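PDB 3VNX: ferritin from Ulva pertusa, which probably stores iron inside a hollow shell of 24 subunits and oxidises ferrous iron as a ferroxidase. Local coordinates for residues Glu39-Ile44 with Gly101-Leu106; Ile50-Ser55 with Lys107-Pro112; Ala76-Glu81 with Ala177-Gln182; Met94-Lys99 with Ala155-Phe160. All coordinates share one frame; numbering follows the deposited sequence. Where two conformers were deposited one is given.

From the N terminus, helix 38-66 supplies the first partners. Contact 1 ties its start (39-44) to residues 101-106, and contact 2 ties its middle (50-55) to 107-112. These loops cross, and together they lay the long connection after helix 73-99 along helix 38-66. Helix 73-99 then gives both remaining contacts, each with helix 155-201. Contact 3 joins 76-81 to 177-182. Contact 4 joins 94-99 to 155-160 and closes a smaller loop within the larger one. Contacts 3 and 4 both cross contacts 1 and 2. They lie on opposite sides of the chain's centre, their own centres about 29 Å apart. Gln97 of contact 4 also touches contact 1.

Contact 1. Residues Glu39-Ile44 with Gly101-Leu106; sequences ECEAAI and GGRVEL
Glu41 reaches out from helix 38-66 and grips the backbone of the loop at Arg103. Its OE2 accepts a hydrogen bond from Arg103 N at 2.8 Å. The bond is close to straight, with an angle of 164° at the hydrogen. The N-H arrives on the anti side of the carboxylate, 20° out of its plane. The side chain is fully stretched to get there: CG lies anti to the backbone N (chi1 172°), and the chain stays extended beyond CG. Gly102 packs against this arm. Its CA is 3.6 Å from Glu41 OE2, and the two backbones are closest here, with the CA atoms of Glu41 and Gly102 5.7 Å apart. A side chain on Gly102 would begin tight against Glu41 CG. The neighbouring Gly101 ends helix 73-99 in a Schellman motif, with positive phi, and so turns the chain into this loop. Arg103 touches the carboxylate with its CB, 4.0 Å from Glu41 OE2, but its guanidinium does not pair with this carboxylate: Arg103 NE stays 6.1 Å from Glu41 OE2. The other oxygen, OE1, forms a salt bridge with Arg33. Were Glu41 cut back to alanine, Arg103 N would probably lose its acceptor and Arg33 its carboxylate mate, slackening the hold on the loop. The carboxylate thus joins a backbone N-H of the loop, through OE2, to the charge of Arg33, through OE1. Both partners are donors, which is likely to favour the ionised carboxylate.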
loop_
_atom_site.group_PDB
_atom_site.type_symbol
_atom_site.label_atom_id
_atom_site.label_comp_id
_atom_site.label_asym_id
_atom_site.label_seq_id
_atom_site.Cartn_x
_atom_site.Cartn_y
_atom_site.Cartn_z
ATOM N N GLU A 39 52.358 0.794 35.600
ATOM C CA GLU A 39 51.727 -0.162 36.491
ATOM C C GLU A 39 50.270 -0.387 36.055
ATOM O O GLU A 39 49.783 -1.515 36.009
ATOM C CB GLU A 39 51.833 0.340 37.932
ATOM C CG GLU A 39 51.646 -0.722 38.979
ATOM C CD GLU A 39 52.032 -0.240 40.365
ATOM O OE1 GLU A 39 53.005 0.535 40.461
ATOM O OE2 GLU A 39 51.369 -0.651 41.347
ATOM N N CYS A 40 49.591 0.699 35.714
ATOM C CA CYS A 40 48.259 0.609 35.133
ATOM C C CYS A 40 48.273 -0.176 33.829
ATOM O O CYS A 40 47.504 -1.127 33.669
ATOM C CB CYS A 40 47.685 2.007 34.898
ATOM S SG CYS A 40 47.386 2.918 36.436
ATOM N N GLU A 41 49.151 0.215 32.906
ATOM C CA GLU A 41 49.320 -0.508 31.643
ATOM C C GLU A 41 49.497 -1.998 31.877
ATOM O O GLU A 41 48.883 -2.823 31.192
ATOM C CB GLU A 41 50.538 0.014 30.901
ATOM C CG GLU A 41 50.926 -0.779 29.665
ATOM C CD GLU A 41 52.171 -0.201 29.017
ATOM O OE1 GLU A 41 52.977 0.401 29.767
ATOM O OE2 GLU A 41 52.348 -0.340 27.780
ATOM N N ALA A 42 50.337 -2.335 32.856
ATOM C CA ALA A 42 50.596 -3.735 33.189
ATOM C C ALA A 42 49.395 -4.431 33.855
ATOM O O ALA A 42 49.130 -5.606 33.597
ATOM C CB ALA A 42 51.867 -3.862 34.060
ATOM N N ALA A 43 48.674 -3.716 34.711
ATOM C CA ALA A 43 47.484 -4.288 35.342
ATOM C C ALA A 43 46.390 -4.612 34.320
ATOM O O ALA A 43 45.655 -5.591 34.472
ATOM C CB ALA A 43 46.941 -3.352 36.407
ATOM N N ILE A 44 46.284 -3.792 33.281
ATOM C CA ILE A 44 45.308 -4.050 32.223
ATOM C C ILE A 44 45.685 -5.310 31.454
ATOM O O ILE A 44 44.827 -6.139 31.133
ATOM C CB ILE A 44 45.189 -2.871 31.246
ATOM C CG1 ILE A 44 44.390 -1.734 31.888
ATOM C CG2 ILE A 44 44.555 -3.328 29.935
ATOM C CD1 ILE A 44 42.944 -2.092 32.174
ATOM N N GLY A 101 47.473 4.627 24.681
ATOM C CA GLY A 101 48.878 4.642 24.310
ATOM C C GLY A 101 49.653 3.468 24.897
ATOM O O GLY A 101 50.818 3.270 24.579
ATOM N N GLY A 102 49.020 2.692 25.767
ATOM C CA GLY A 102 49.657 1.504 26.304
ATOM C C GLY A 102 49.821 0.420 25.253
ATOM O O GLY A 102 49.246 0.509 24.174
ATOM N N ARG A 103 50.612 -0.601 25.554
ATOM C CA ARG A 103 50.771 -1.709 24.615
ATOM C C ARG A 103 50.269 -3.040 25.173
ATOM O O ARG A 103 50.552 -3.404 26.315
ATOM C CB ARG A 103 52.212 -1.805 24.104
ATOM C CG ARG A 103 52.695 -0.459 23.609
ATOM C CD ARG A 103 53.772 -0.525 22.532
ATOM N NE ARG A 103 54.026 0.825 22.013
ATOM C CZ ARG A 103 55.235 1.357 21.836
ATOM N NH1 ARG A 103 56.317 0.643 22.120
ATOM N NH2 ARG A 103 55.364 2.601 21.367
ATOM N N VAL A 104 49.497 -3.748 24.356
ATOM C CA VAL A 104 48.939 -5.025 24.761
ATOM C C VAL A 104 50.031 -6.099 24.848
ATOM O O VAL A 104 50.811 -6.293 23.917
ATOM C CB VAL A 104 47.835 -5.479 23.769
ATOM C CG1 VAL A 104 47.521 -6.991 23.928
ATOM C CG2 VAL A 104 46.581 -4.609 23.920
ATOM N N GLU A 105 50.096 -6.789 25.976
ATOM C CA GLU A 105 50.899 -7.994 26.040
ATOM C C GLU A 105 50.000 -9.188 26.304
ATOM O O GLU A 105 49.310 -9.240 27.322
ATOM C CB GLU A 105 51.946 -7.912 27.141
ATOM C CG GLU A 105 52.762 -9.189 27.224
ATOM C CD GLU A 105 53.644 -9.256 28.446
ATOM O OE1 GLU A 105 54.726 -9.877 28.351
ATOM O OE2 GLU A 105 53.254 -8.698 29.496
ATOM N N LEU A 106 50.004 -10.145 25.387
ATOM C CA LEU A 106 49.200 -11.343 25.555
ATOM C C LEU A 106 50.058 -12.421 26.188
ATOM O O LEU A 106 51.185 -12.677 25.757
ATOM C CB LEU A 106 48.633 -11.826 24.212
ATOM C CG LEU A 106 47.409 -11.075 23.685
ATOM C CD1 LEU A 106 46.917 -11.681 22.380
ATOM C CD2 LEU A 106 46.302 -11.071 24.738
#

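Contact 2. Residues Ile50-Ser55 with Lys107-Pro112; sequences IEYTIS and KPLAAP
Leu109 sets its two methyl groups over one turn of helix 38-66. CD1 lies against the Tyr52 ring, 4.1 Å from Tyr52 CD1, and also touches the backbone, 4.0 Å from Tyr52 O. The approach to the ring is oblique. CD2 turns to the next residue and lies 3.9 Å from Thr53 OG1. With CG anti to its own carbonyl carbon (chi1 -60°), Leu109 directs the fork of its side chain at the helix. The backbones are nearest at the same place, where the CA atoms of Thr53 and Leu109 are 6.0 Å apart. This is the long connection of the ferritin four-helix bundle, which crosses the length of the bundle between helices 73-99 and 123-151. Backbone atoms of Leu109 bond to a second subunit, so the connection also takes part in a subunit interface. Tyr52 does too: its OH bonds to His59 of the second subunit, and its ring meets Tyr56 of that subunit edge-to-face. A water links the segments as well. It donates to Thr53 OG1 at 2.8 Å and accepts from Ala110 N at 2.9 Å. Thr53 is modelled in two conformers, so this bridge is certain for one of them at most. In that conformer, OG1 also bonds to Asn49 O.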
loop_
_atom_site.group_PDB
_atom_site.type_symbol
_atom_site.label_atom_id
_atom_site.label_comp_id
_atom_site.label_asym_id
_atom_site.label_seq_id
_atom_site.Cartn_x
_atom_site.Cartn_y
_atom_site.Cartn_z
ATOM N N ILE A 50 43.294 -12.482 32.373
ATOM C CA ILE A 50 42.315 -13.113 33.255
ATOM C C ILE A 50 40.995 -13.396 32.517
ATOM O O ILE A 50 40.390 -14.464 32.681
ATOM C CB ILE A 50 42.086 -12.252 34.510
ATOM C CG1 ILE A 50 43.396 -12.126 35.290
ATOM C CG2 ILE A 50 40.974 -12.836 35.385
ATOM C CD1 ILE A 50 43.262 -11.480 36.637
ATOM N N GLU A 51 40.560 -12.440 31.694
ATOM C CA GLU A 51 39.327 -12.596 30.928
ATOM C C GLU A 51 39.579 -13.642 29.870
ATOM O O GLU A 51 38.765 -14.563 29.658
ATOM C CB GLU A 51 38.904 -11.279 30.254
ATOM C CG GLU A 51 38.681 -10.091 31.194
ATOM C CD GLU A 51 37.389 -10.168 32.031
ATOM O OE1 GLU A 51 37.235 -9.319 32.941
ATOM O OE2 GLU A 51 36.527 -11.047 31.795
ATOM N N TYR A 52 40.721 -13.507 29.207
ATOM C CA TYR A 52 41.084 -14.470 28.176
ATOM C C TYR A 52 41.144 -15.897 28.731
ATOM O O TYR A 52 40.660 -16.821 28.082
ATOM C CB TYR A 52 42.381 -14.080 27.461
ATOM C CG TYR A 52 42.239 -13.995 25.950
ATOM C CD1 TYR A 52 41.735 -15.071 25.222
ATOM C CD2 TYR A 52 42.611 -12.841 25.251
ATOM C CE1 TYR A 52 41.592 -15.007 23.837
ATOM C CE2 TYR A 52 42.486 -12.764 23.857
ATOM C CZ TYR A 52 41.972 -13.856 23.155
ATOM O OH TYR A 52 41.836 -13.815 21.774
ATOM N N THR A 53 41.694 -16.082 29.932
ATOM C CA THR A 53 41.739 -17.410 30.556
ATOM C C THR A 53 40.335 -17.929 30.843
ATOM O O THR A 53 39.999 -19.078 30.525
ATOM C CB THR A 53 42.537 -17.417 31.889
ATOM O OG1 THR A 53 43.921 -17.184 31.625
ATOM C CG2 THR A 53 42.394 -18.758 32.591
ATOM N N ILE A 54 39.515 -17.074 31.453
ATOM C CA ILE A 54 38.144 -17.460 31.807
ATOM C C ILE A 54 37.295 -17.800 30.565
ATOM O O ILE A 54 36.451 -18.700 30.588
ATOM C CB ILE A 54 37.470 -16.369 32.643
ATOM C CG1 ILE A 54 38.147 -16.269 34.012
ATOM C CG2 ILE A 54 35.984 -16.634 32.789
ATOM C CD1 ILE A 54 37.641 -15.110 34.830
ATOM N N SER A 55 37.536 -17.079 29.480
ATOM C CA SER A 55 36.896 -17.410 28.222
ATOM C C SER A 55 37.242 -18.846 27.816
ATOM O O SER A 55 36.377 -19.598 27.363
ATOM C CB SER A 55 37.335 -16.428 27.140
ATOM O OG SER A 55 36.908 -16.872 25.878
ATOM N N LYS A 107 49.503 -13.058 27.206
ATOM C CA LYS A 107 50.247 -14.001 28.019
ATOM C C LYS A 107 49.830 -15.440 27.723
ATOM O O LYS A 107 48.892 -15.677 26.965
ATOM C CB LYS A 107 50.038 -13.649 29.486
ATOM C CG LYS A 107 50.492 -12.236 29.822
ATOM C CD LYS A 107 50.230 -11.904 31.288
ATOM C CE LYS A 107 51.136 -10.776 31.777
ATOM N NZ LYS A 107 50.796 -10.366 33.174
ATOM N N PRO A 108 50.554 -16.411 28.282
ATOM C CA PRO A 108 50.179 -17.806 28.026
ATOM C C PRO A 108 48.822 -18.166 28.634
ATOM O O PRO A 108 48.407 -17.605 29.650
ATOM C CB PRO A 108 51.289 -18.605 28.723
ATOM C CG PRO A 108 52.452 -17.684 28.754
ATOM C CD PRO A 108 51.866 -16.299 28.943
ATOM N N LEU A 109 48.132 -19.103 28.003
ATOM C CA LEU A 109 46.909 -19.638 28.568
ATOM C C LEU A 109 47.162 -21.076 28.968
ATOM O O LEU A 109 47.553 -21.900 28.128
ATOM C CB LEU A 109 45.768 -19.578 27.553
ATOM C CG LEU A 109 45.361 -18.207 26.994
ATOM C CD1 LEU A 109 43.966 -18.306 26.399
ATOM C CD2 LEU A 109 45.402 -17.130 28.068
ATOM N N ALA A 110 46.962 -21.371 30.254
ATOM C CA ALA A 110 47.067 -22.739 30.748
ATOM C C ALA A 110 45.913 -23.605 30.232
ATOM O O ALA A 110 44.800 -23.111 30.003
ATOM C CB ALA A 110 47.094 -22.746 32.272
ATOM N N ALA A 111 46.180 -24.896 30.061
ATOM C CA ALA A 111 45.135 -25.859 29.725
ATOM C C ALA A 111 44.088 -25.849 30.817
ATOM O O ALA A 111 44.431 -25.966 31.995
ATOM C CB ALA A 111 45.725 -27.230 29.605
ATOM N N PRO A 112 42.803 -25.695 30.439
ATOM C CA PRO A 112 41.706 -25.710 31.421
ATOM C C PRO A 112 41.334 -27.135 31.782
ATOM O O PRO A 112 41.714 -28.060 31.065
ATOM C CB PRO A 112 40.548 -25.075 30.656
ATOM C CG PRO A 112 40.813 -25.459 29.219
ATOM C CD PRO A 112 42.317 -25.457 29.063
HETATM O O HOH W 1 45.620 -19.431 31.932
#

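Contact 3. Residues Ala76-Glu81 with Ala177-Gln182; sequences AKFFKE and AVYVSQ
Segments 76-81 and 177-182 are helical, run in roughly opposite directions and stand well apart, with even the nearest CA atoms, those of Phe78 and Tyr179, 11.8 Å from each other. Two rings span the distance. Each reaches in from its own helix, and they meet at their outer ends. Phe78 CE1 lies 3.7 Å from Tyr179 OH, and Phe78 CZ lies 3.7 Å from Tyr179 CE2. The planes are almost perpendicular, at 87°, with centroids 5.5 Å apart. The approach is oblique. Phe78 has CG anti to its backbone N (chi1 178°), which carries the ring out from its own helix. The Tyr179 hydroxyl has its polar partner within its own helix, at Glu175 OE2. Phe79 steadies the Phe78 ring from within the same segment: its CE1 lies in the plane at the edge of Phe78, while Phe78 CD2 sits 3.8 Å above the plane of the Phe79 ring. The pair is buried between helices 73-99 and 155-201 of the bundle. Met128 of helix 123-151 touches both Phe78 and Tyr179, as does Leu199 near the end of helix 155-201. Phe79 continues the packing to Leu61 and His62 of helix 38-66.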
loop_
_atom_site.group_PDB
_atom_site.type_symbol
_atom_site.label_atom_id
_atom_site.label_comp_id
_atom_site.label_asym_id
_atom_site.label_seq_id
_atom_site.Cartn_x
_atom_site.Cartn_y
_atom_site.Cartn_z
ATOM N N ALA A 76 25.523 -26.240 27.280
ATOM C CA ALA A 76 26.592 -26.097 26.303
ATOM C C ALA A 76 26.510 -24.738 25.596
ATOM O O ALA A 76 27.519 -24.051 25.418
ATOM C CB ALA A 76 26.585 -27.247 25.298
ATOM N N LYS A 77 25.306 -24.348 25.199
ATOM C CA LYS A 77 25.121 -23.085 24.493
ATOM C C LYS A 77 25.487 -21.937 25.422
ATOM O O LYS A 77 26.240 -21.008 25.056
ATOM C CB LYS A 77 23.674 -22.968 24.017
ATOM C CG LYS A 77 23.275 -21.637 23.408
ATOM C CD LYS A 77 21.880 -21.745 22.741
ATOM C CE LYS A 77 21.348 -20.382 22.276
ATOM N NZ LYS A 77 21.152 -19.414 23.407
ATOM N N PHE A 78 24.957 -22.023 26.637
ATOM C CA PHE A 78 25.248 -21.041 27.671
ATOM C C PHE A 78 26.752 -20.810 27.833
ATOM O O PHE A 78 27.215 -19.670 27.924
ATOM C CB PHE A 78 24.659 -21.487 29.007
ATOM C CG PHE A 78 24.952 -20.544 30.127
ATOM C CD1 PHE A 78 24.120 -19.456 30.367
ATOM C CD2 PHE A 78 26.070 -20.732 30.936
ATOM C CE1 PHE A 78 24.383 -18.573 31.399
ATOM C CE2 PHE A 78 26.344 -19.863 31.971
ATOM C CZ PHE A 78 25.495 -18.774 32.209
ATOM N N PHE A 79 27.524 -21.890 27.864
ATOM C CA PHE A 79 28.950 -21.718 28.064
ATOM C C PHE A 79 29.684 -21.220 26.830
ATOM O O PHE A 79 30.655 -20.476 26.953
ATOM C CB PHE A 79 29.592 -22.966 28.669
ATOM C CG PHE A 79 29.255 -23.148 30.107
ATOM C CD1 PHE A 79 29.591 -22.164 31.031
ATOM C CD2 PHE A 79 28.578 -24.274 30.540
ATOM C CE1 PHE A 79 29.273 -22.303 32.370
ATOM C CE2 PHE A 79 28.254 -24.428 31.883
ATOM C CZ PHE A 79 28.606 -23.445 32.799
ATOM N N LYS A 80 29.230 -21.615 25.647
ATOM C CA LYS A 80 29.838 -21.061 24.447
ATOM C C LYS A 80 29.651 -19.542 24.441
ATOM O O LYS A 80 30.593 -18.796 24.155
ATOM C CB LYS A 80 29.277 -21.694 23.169
ATOM C CG LYS A 80 29.797 -21.038 21.880
ATOM C CD LYS A 80 31.334 -20.929 21.864
ATOM C CE LYS A 80 31.883 -20.666 20.456
ATOM N NZ LYS A 80 31.434 -19.367 19.879
ATOM N N GLU A 81 28.442 -19.086 24.772
ATOM C CA GLU A 81 28.157 -17.657 24.810
ATOM C C GLU A 81 28.992 -16.970 25.890
ATOM O O GLU A 81 29.633 -15.948 25.643
ATOM C CB GLU A 81 26.661 -17.422 25.025
ATOM C CG GLU A 81 25.817 -17.867 23.834
ATOM C CD GLU A 81 24.332 -17.955 24.140
ATOM O OE1 GLU A 81 23.948 -17.883 25.332
ATOM O OE2 GLU A 81 23.551 -18.108 23.177
ATOM N N ALA A 177 24.444 -16.443 40.854
ATOM C CA ALA A 177 23.958 -16.863 42.167
ATOM C C ALA A 177 22.580 -17.508 42.017
ATOM O O ALA A 177 22.334 -18.602 42.546
ATOM C CB ALA A 177 23.927 -15.691 43.152
ATOM N N VAL A 178 21.702 -16.844 41.261
ATOM C CA VAL A 178 20.346 -17.345 41.016
ATOM C C VAL A 178 20.292 -18.739 40.368
ATOM O O VAL A 178 19.539 -19.606 40.827
ATOM C CB VAL A 178 19.544 -16.350 40.179
ATOM C CG1 VAL A 178 18.172 -16.937 39.802
ATOM C CG2 VAL A 178 19.399 -15.053 40.948
ATOM N N TYR A 179 21.086 -18.952 39.317
ATOM C CA TYR A 179 21.206 -20.283 38.703
ATOM C C TYR A 179 21.545 -21.360 39.716
ATOM O O TYR A 179 20.986 -22.466 39.682
ATOM C CB TYR A 179 22.317 -20.315 37.655
ATOM C CG TYR A 179 22.058 -19.467 36.447
ATOM C CD1 TYR A 179 20.791 -19.417 35.857
ATOM C CD2 TYR A 179 23.087 -18.731 35.875
ATOM C CE1 TYR A 179 20.560 -18.634 34.744
ATOM C CE2 TYR A 179 22.870 -17.953 34.757
ATOM C CZ TYR A 179 21.609 -17.906 34.196
ATOM O OH TYR A 179 21.420 -17.124 33.081
ATOM N N VAL A 180 22.516 -21.045 40.574
ATOM C CA VAL A 180 22.940 -21.969 41.617
ATOM C C VAL A 180 21.772 -22.253 42.555
ATOM O O VAL A 180 21.462 -23.411 42.855
ATOM C CB VAL A 180 24.151 -21.421 42.412
ATOM C CG1 VAL A 180 24.371 -22.225 43.675
ATOM C CG2 VAL A 180 25.408 -21.433 41.544
ATOM N N SER A 181 21.115 -21.185 42.995
ATOM C CA SER A 181 19.950 -21.316 43.851
ATOM C C SER A 181 18.893 -22.208 43.181
ATOM O O SER A 181 18.282 -23.063 43.836
ATOM C CB SER A 181 19.381 -19.934 44.169
ATOM O OG SER A 181 18.092 -20.041 44.737
ATOM N N GLN A 182 18.683 -22.017 41.878
ATOM C CA GLN A 182 17.679 -22.799 41.168
ATOM C C GLN A 182 18.036 -24.291 41.089
ATOM O O GLN A 182 17.187 -25.166 41.330
ATOM C CB GLN A 182 17.465 -22.232 39.766
ATOM C CG GLN A 182 16.693 -20.935 39.760
ATOM C CD GLN A 182 16.555 -20.348 38.368
ATOM O OE1 GLN A 182 15.509 -19.799 38.020
ATOM N NE2 GLN A 182 17.610 -20.467 37.561
#

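Contact 4. Residues Met94-Lys99 with Ala155-Phe160; sequences MDYQTK and AALCDF. With CA (calcium ion), chain B.
Asp159 OD1 binds a calcium ion at 2.7 Å, next in the chain to Phe160, which carries the main contact with Tyr96. The carboxylate of Asp159 takes no part in that contact. The Tyr96 ring forms an offset stack with Phe160, the centroids 4.1 Å apart and the planes only 6° from parallel. The two side chains run antiparallel alongside each other. Each therefore lays its own CB over the other's ring face as a CH-pi contact, Tyr96 CB standing 4.0 Å from the Phe160 centroid. Both have CG anti to the backbone N; for Tyr96 chi1 is -163°. Leu157 comes in obliquely, its CD1 3.6 Å from Tyr96 CE2. The hydroxyl of Tyr96 rests against the first turn of helix 155-201, with Tyr96 OH 3.4 Å from Ala156 O and Ala156 CB beside it. Arg100 NH1 makes a weak hydrogen bond to the same hydroxyl. A serine at Tyr96 would probably open a gap between the helices and leave the Phe160 face without its stacking partner. Asp159 also packs on Gly163 of a fifth subunit, a position consistent with the metal-lined three-fold channel of ferritin shells. The axes of segments 94-99 and 155-160 are 12.2 Å apart at closest, at 165°, the antiparallel pairing of a four-helix bundle, here bridged by large aromatic rings.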
loop_
_atom_site.group_PDB
_atom_site.type_symbol
_atom_site.label_atom_id
_atom_site.label_comp_id
_atom_site.label_asym_id
_atom_site.label_seq_id
_atom_site.Cartn_x
_atom_site.Cartn_y
_atom_site.Cartn_z
ATOM N N MET A 94 41.857 -4.620 25.699
ATOM C CA MET A 94 42.924 -4.392 24.733
ATOM C C MET A 94 42.678 -3.090 23.995
ATOM O O MET A 94 43.596 -2.285 23.780
ATOM C CB MET A 94 43.020 -5.574 23.765
ATOM C CG MET A 94 43.260 -6.898 24.491
ATOM S SD MET A 94 42.970 -8.379 23.514
ATOM C CE MET A 94 44.201 -8.168 22.212
ATOM N N ASP A 95 41.423 -2.875 23.630
ATOM C CA ASP A 95 41.032 -1.644 22.968
ATOM C C ASP A 95 41.368 -0.411 23.825
ATOM O O ASP A 95 41.935 0.569 23.339
ATOM C CB ASP A 95 39.546 -1.693 22.640
ATOM C CG ASP A 95 39.019 -0.368 22.122
ATOM O OD1 ASP A 95 39.473 0.082 21.044
ATOM O OD2 ASP A 95 38.149 0.224 22.793
ATOM N N TYR A 96 41.032 -0.459 25.105
ATOM C CA TYR A 96 41.374 0.663 25.967
ATOM C C TYR A 96 42.887 0.836 26.053
ATOM O O TYR A 96 43.385 1.968 26.049
ATOM C CB TYR A 96 40.765 0.528 27.375
ATOM C CG TYR A 96 40.764 1.848 28.117
ATOM C CD1 TYR A 96 39.821 2.832 27.805
ATOM C CD2 TYR A 96 41.727 2.134 29.109
ATOM C CE1 TYR A 96 39.815 4.072 28.456
ATOM C CE2 TYR A 96 41.729 3.377 29.773
ATOM C CZ TYR A 96 40.766 4.338 29.439
ATOM O OH TYR A 96 40.733 5.560 30.070
ATOM N N GLN A 97 43.607 -0.287 26.124
ATOM C CA GLN A 97 45.061 -0.258 26.252
ATOM C C GLN A 97 45.687 0.590 25.149
ATOM O O GLN A 97 46.426 1.539 25.425
ATOM C CB GLN A 97 45.648 -1.670 26.228
ATOM C CG GLN A 97 47.148 -1.710 26.487
ATOM C CD GLN A 97 47.504 -1.565 27.972
ATOM O OE1 GLN A 97 47.431 -0.466 28.541
ATOM N NE2 GLN A 97 47.890 -2.684 28.605
ATOM N N THR A 98 45.376 0.257 23.899
ATOM C CA THR A 98 45.942 0.990 22.775
ATOM C C THR A 98 45.274 2.360 22.591
ATOM O O THR A 98 45.859 3.289 22.025
ATOM C CB THR A 98 45.895 0.159 21.495
ATOM O OG1 THR A 98 44.623 -0.492 21.401
ATOM C CG2 THR A 98 46.996 -0.904 21.539
ATOM N N LYS A 99 44.051 2.484 23.087
ATOM C CA LYS A 99 43.410 3.779 23.146
ATOM C C LYS A 99 44.259 4.762 23.975
ATOM O O LYS A 99 44.431 5.913 23.583
ATOM C CB LYS A 99 41.987 3.657 23.710
ATOM C CG LYS A 99 41.096 4.885 23.459
ATOM C CD LYS A 99 39.646 4.672 23.929
ATOM C CE LYS A 99 38.807 3.954 22.872
ATOM N NZ LYS A 99 37.432 3.586 23.367
ATOM N N ALA A 155 41.841 9.079 36.720
ATOM C CA ALA A 155 40.390 9.085 36.844
ATOM C C ALA A 155 39.708 8.531 35.574
ATOM O O ALA A 155 38.653 7.892 35.655
ATOM C CB ALA A 155 39.889 10.495 37.179
ATOM N N ALA A 156 40.327 8.773 34.413
ATOM C CA ALA A 156 39.806 8.272 33.143
ATOM C C ALA A 156 39.732 6.755 33.144
ATOM O O ALA A 156 38.710 6.180 32.762
ATOM C CB ALA A 156 40.649 8.764 31.962
ATOM N N LEU A 157 40.819 6.108 33.558
ATOM C CA LEU A 157 40.839 4.653 33.612
ATOM C C LEU A 157 39.864 4.118 34.679
ATOM O O LEU A 157 39.200 3.090 34.476
ATOM C CB LEU A 157 42.262 4.145 33.848
ATOM C CG LEU A 157 42.420 2.655 34.185
ATOM C CD1 LEU A 157 42.110 1.766 32.993
ATOM C CD2 LEU A 157 43.831 2.388 34.686
ATOM N N CYS A 158 39.757 4.818 35.806
ATOM C CA CYS A 158 38.809 4.400 36.840
ATOM C C CYS A 158 37.402 4.370 36.282
ATOM O O CYS A 158 36.697 3.363 36.398
ATOM C CB CYS A 158 38.851 5.335 38.053
ATOM S SG CYS A 158 40.385 5.197 39.000
ATOM N N ASP A 159 37.008 5.489 35.674
ATOM C CA ASP A 159 35.685 5.623 35.087
ATOM C C ASP A 159 35.450 4.501 34.087
ATOM O O ASP A 159 34.390 3.866 34.079
ATOM C CB ASP A 159 35.543 6.985 34.406
ATOM C CG ASP A 159 34.184 7.170 33.745
ATOM O OD1 ASP A 159 33.160 7.198 34.466
ATOM O OD2 ASP A 159 34.146 7.287 32.496
ATOM N N PHE A 160 36.461 4.244 33.263
ATOM C CA PHE A 160 36.366 3.189 32.271
ATOM C C PHE A 160 36.118 1.836 32.909
ATOM O O PHE A 160 35.260 1.077 32.453
ATOM C CB PHE A 160 37.611 3.109 31.385
ATOM C CG PHE A 160 37.677 1.838 30.598
ATOM C CD1 PHE A 160 36.804 1.623 29.536
ATOM C CD2 PHE A 160 38.556 0.828 30.951
ATOM C CE1 PHE A 160 36.824 0.428 28.823
ATOM C CE2 PHE A 160 38.585 -0.371 30.245
ATOM C CZ PHE A 160 37.718 -0.569 29.180
HETATM CA CA CA B . 33.116 7.870 37.082
#